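Local coordinates for protein gamma-glutamyl-gamma-aminobutyraldehyde dehydrogenase (Burkholderia cenocepacia, PDB 4LIH) that probably oxidises aldehydes, gamma-glutamyl-gamma-aminobutyraldehyde among them, to carboxylic acids with NAD(P)+, at residues Cys47-Val55 with Ala382-Glu390. Numbering follows the deposited sequence. Where two conformers were deposited one is given.
Sequences CVSPIDGRV and AETGGFYVE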
loop_
_atom_site.group_PDB
_atom_site.type_symbol
_atom_site.label_atom_id
_atom_site.label_comp_id
_atom_site.label_asym_id
_atom_site.label_seq_id
_atom_site.Cartn_x
_atom_site.Cartn_y
_atom_site.Cartn_z
ATOM N N CYS A 47 11.225 -19.703 41.726
ATOM C CA CYS A 47 10.705 -20.149 40.461
ATOM C C CYS A 47 10.501 -21.653 40.490
ATOM O O CYS A 47 11.473 -22.453 40.468
ATOM C CB CYS A 47 11.672 -19.758 39.386
ATOM S SG CYS A 47 11.243 -20.289 37.713
ATOM N N VAL A 48 9.226 -22.028 40.555
ATOM C CA VAL A 48 8.808 -23.414 40.776
ATOM C C VAL A 48 8.312 -24.048 39.478
ATOM O O VAL A 48 7.712 -23.383 38.643
ATOM C CB VAL A 48 7.678 -23.493 41.828
ATOM C CG1 VAL A 48 7.282 -24.935 42.109
ATOM C CG2 VAL A 48 8.104 -22.821 43.114
ATOM N N SER A 49 8.654 -25.313 39.272
ATOM C CA SER A 49 8.241 -26.046 38.097
ATOM C C SER A 49 6.892 -26.710 38.315
ATOM O O SER A 49 6.696 -27.409 39.307
ATOM C CB SER A 49 9.260 -27.134 37.794
ATOM O OG SER A 49 8.978 -27.745 36.561
ATOM N N PRO A 50 5.986 -26.561 37.350
ATOM C CA PRO A 50 4.705 -27.248 37.380
ATOM C C PRO A 50 4.777 -28.759 37.201
ATOM O O PRO A 50 3.807 -29.455 37.481
ATOM C CB PRO A 50 3.939 -26.657 36.189
ATOM C CG PRO A 50 4.727 -25.504 35.676
ATOM C CD PRO A 50 6.087 -25.552 36.275
ATOM N N ILE A 51 5.908 -29.253 36.747
ATOM C CA ILE A 51 6.044 -30.647 36.420
ATOM C C ILE A 51 5.910 -31.445 37.702
ATOM O O ILE A 51 5.193 -32.452 37.748
ATOM C CB ILE A 51 7.420 -30.941 35.774
ATOM C CG1 ILE A 51 7.509 -30.207 34.408
ATOM C CG2 ILE A 51 7.620 -32.451 35.597
ATOM C CD1 ILE A 51 8.929 -30.140 33.844
ATOM N N ASP A 52 6.608 -30.965 38.729
ATOM C CA ASP A 52 6.729 -31.723 39.973
ATOM C C ASP A 52 6.900 -30.860 41.205
ATOM O O ASP A 52 7.159 -31.383 42.292
ATOM C CB ASP A 52 7.886 -32.727 39.832
ATOM C CG ASP A 52 9.238 -32.064 39.618
ATOM O OD1 ASP A 52 9.322 -30.804 39.570
ATOM O OD2 ASP A 52 10.226 -32.836 39.507
ATOM N N GLY A 53 6.740 -29.547 41.072
ATOM C CA GLY A 53 6.961 -28.630 42.208
ATOM C C GLY A 53 8.411 -28.293 42.584
ATOM O O GLY A 53 8.635 -27.572 43.556
ATOM N N ARG A 54 9.390 -28.787 41.823
ATOM C CA ARG A 54 10.800 -28.514 42.125
ATOM C C ARG A 54 11.069 -27.010 42.023
ATOM O O ARG A 54 10.537 -26.341 41.137
ATOM C CB ARG A 54 11.748 -29.330 41.203
ATOM C CG ARG A 54 11.791 -28.935 39.718
ATOM C CD ARG A 54 12.632 -29.876 38.836
ATOM N NE ARG A 54 11.832 -30.821 38.062
ATOM C CZ ARG A 54 12.239 -31.448 36.954
ATOM N NH1 ARG A 54 13.433 -31.222 36.425
ATOM N NH2 ARG A 54 11.423 -32.289 36.341
ATOM N N VAL A 55 11.880 -26.474 42.936
ATOM C CA VAL A 55 12.329 -25.081 42.833
ATOM C C VAL A 55 13.482 -25.026 41.853
ATOM O O VAL A 55 14.555 -25.568 42.102
ATOM C CB VAL A 55 12.748 -24.504 44.200
ATOM C CG1 VAL A 55 13.328 -23.108 44.034
ATOM C CG2 VAL A 55 11.548 -24.460 45.141
ATOM N N ALA A 382 -1.425 -36.627 40.922
ATOM C CA ALA A 382 -1.237 -35.733 42.062
ATOM C C ALA A 382 0.053 -36.074 42.809
ATOM O O ALA A 382 0.730 -35.181 43.335
ATOM C CB ALA A 382 -2.419 -35.812 43.004
ATOM N N GLU A 383 0.377 -37.376 42.838
ATOM C CA GLU A 383 1.553 -37.890 43.553
ATOM C C GLU A 383 2.907 -37.384 43.036
ATOM O O GLU A 383 3.900 -37.426 43.769
ATOM C CB GLU A 383 1.544 -39.430 43.564
ATOM C CG GLU A 383 1.885 -40.126 42.240
ATOM C CD GLU A 383 0.792 -40.050 41.177
ATOM O OE1 GLU A 383 -0.378 -39.748 41.518
ATOM O OE2 GLU A 383 1.119 -40.288 39.988
ATOM N N THR A 384 2.946 -36.882 41.798
ATOM C CA THR A 384 4.186 -36.360 41.224
ATOM C C THR A 384 4.612 -35.040 41.849
ATOM O O THR A 384 5.744 -34.610 41.674
ATOM C CB THR A 384 4.051 -36.109 39.711
ATOM O OG1 THR A 384 3.027 -35.136 39.487
ATOM C CG2 THR A 384 3.759 -37.408 38.976
ATOM N N GLY A 385 3.690 -34.381 42.542
ATOM C CA GLY A 385 3.897 -33.024 43.021
ATOM C C GLY A 385 3.571 -31.942 41.975
ATOM O O GLY A 385 3.608 -30.747 42.280
ATOM N N GLY A 386 3.240 -32.355 40.755
ATOM C CA GLY A 386 2.838 -31.414 39.699
ATOM C C GLY A 386 1.335 -31.369 39.477
ATOM O O GLY A 386 0.565 -32.056 40.164
ATOM N N PHE A 387 0.915 -30.574 38.491
ATOM C CA PHE A 387 -0.484 -30.191 38.336
ATOM C C PHE A 387 -1.011 -30.645 36.988
ATOM O O PHE A 387 -0.589 -30.147 35.985
ATOM C CB PHE A 387 -0.579 -28.688 38.500
ATOM C CG PHE A 387 0.097 -28.208 39.752
ATOM C CD1 PHE A 387 -0.476 -28.477 40.971
ATOM C CD2 PHE A 387 1.325 -27.587 39.711
ATOM C CE1 PHE A 387 0.137 -28.084 42.148
ATOM C CE2 PHE A 387 1.942 -27.184 40.860
ATOM C CZ PHE A 387 1.373 -27.439 42.081
ATOM N N TYR A 388 -1.919 -31.622 37.004
ATOM C CA TYR A 388 -2.342 -32.349 35.796
ATOM C C TYR A 388 -3.846 -32.653 35.848
ATOM O O TYR A 388 -4.368 -32.997 36.902
ATOM C CB TYR A 388 -1.581 -33.657 35.665
ATOM C CG TYR A 388 -0.077 -33.524 35.561
ATOM C CD1 TYR A 388 0.555 -33.302 34.338
ATOM C CD2 TYR A 388 0.701 -33.613 36.675
ATOM C CE1 TYR A 388 1.927 -33.179 34.249
ATOM C CE2 TYR A 388 2.086 -33.513 36.601
ATOM C CZ TYR A 388 2.693 -33.264 35.405
ATOM O OH TYR A 388 4.081 -33.177 35.353
ATOM N N VAL A 389 -4.517 -32.500 34.712
ATOM C CA VAL A 389 -5.973 -32.697 34.608
ATOM C C VAL A 389 -6.219 -33.280 33.233
ATOM O O VAL A 389 -5.575 -32.895 32.243
ATOM C CB VAL A 389 -6.765 -31.391 34.925
ATOM C CG1 VAL A 389 -6.410 -30.268 33.977
ATOM C CG2 VAL A 389 -8.267 -31.624 34.947
ATOM N N GLU A 390 -7.114 -34.251 33.174
ATOM C CA GLU A 390 -7.455 -34.901 31.918
ATOM C C GLU A 390 -8.097 -33.938 30.905
ATOM O O GLU A 390 -8.781 -32.992 31.296
ATOM C CB GLU A 390 -8.418 -36.058 32.147
ATOM C CG GLU A 390 -7.883 -37.217 32.957
ATOM C CD GLU A 390 -8.976 -38.162 33.431
ATOM O OE1 GLU A 390 -10.116 -37.716 33.697
ATOM O OE2 GLU A 390 -8.690 -39.376 33.483
#
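Y388 brings its hydroxyl to the backbone of I51. Its OH donates to I51 O at 2.7 Å, in the carbonyl plane and on a lone pair. I51 O lies at the edge of the Y388 ring, near its plane. Y388 CG stands anti to its own carbonyl carbon (chi1 -60°), which carries the ring across to the 47-55 turn. The I51 and Y388 side chains cross obliquely, and I51 CG2 lies 3.6 Å from Y388 OH.

One residue earlier, the backbone takes over. F387 N donates to P50 O at 3.3 Å. P50 O approaches the F387 ring obliquely, 3.8 Å from CD2, while G385 O lies over one face, offset toward the rim. P50 CB and F387 CD2 make a looser apolar contact. Two consecutive carbonyls of the turn are thus held by two consecutive residues. G386 sits against both. Its CA lies 3.1 Å from P50 O and makes a CH...O contact with I51 O at 3.2 Å.

Next to G386, D52 CB rests on T384 O at 3.4 Å. The D52 carboxylate leads away from the contact. Its OD1 accepts from R54 N in an Asx turn and from R54 NE in a salt bridge, the two donors coming from opposite faces. On the other segment, T384 OG1 accepts from G386 N in an ST turn and also bonds N381 O.

The contact joins the turn of the hairpin 44-48/55-60 to the loop entering strand 388-395. I51 also packs on L115 of helix 106-117, and F387 on L357 of helix 354-370.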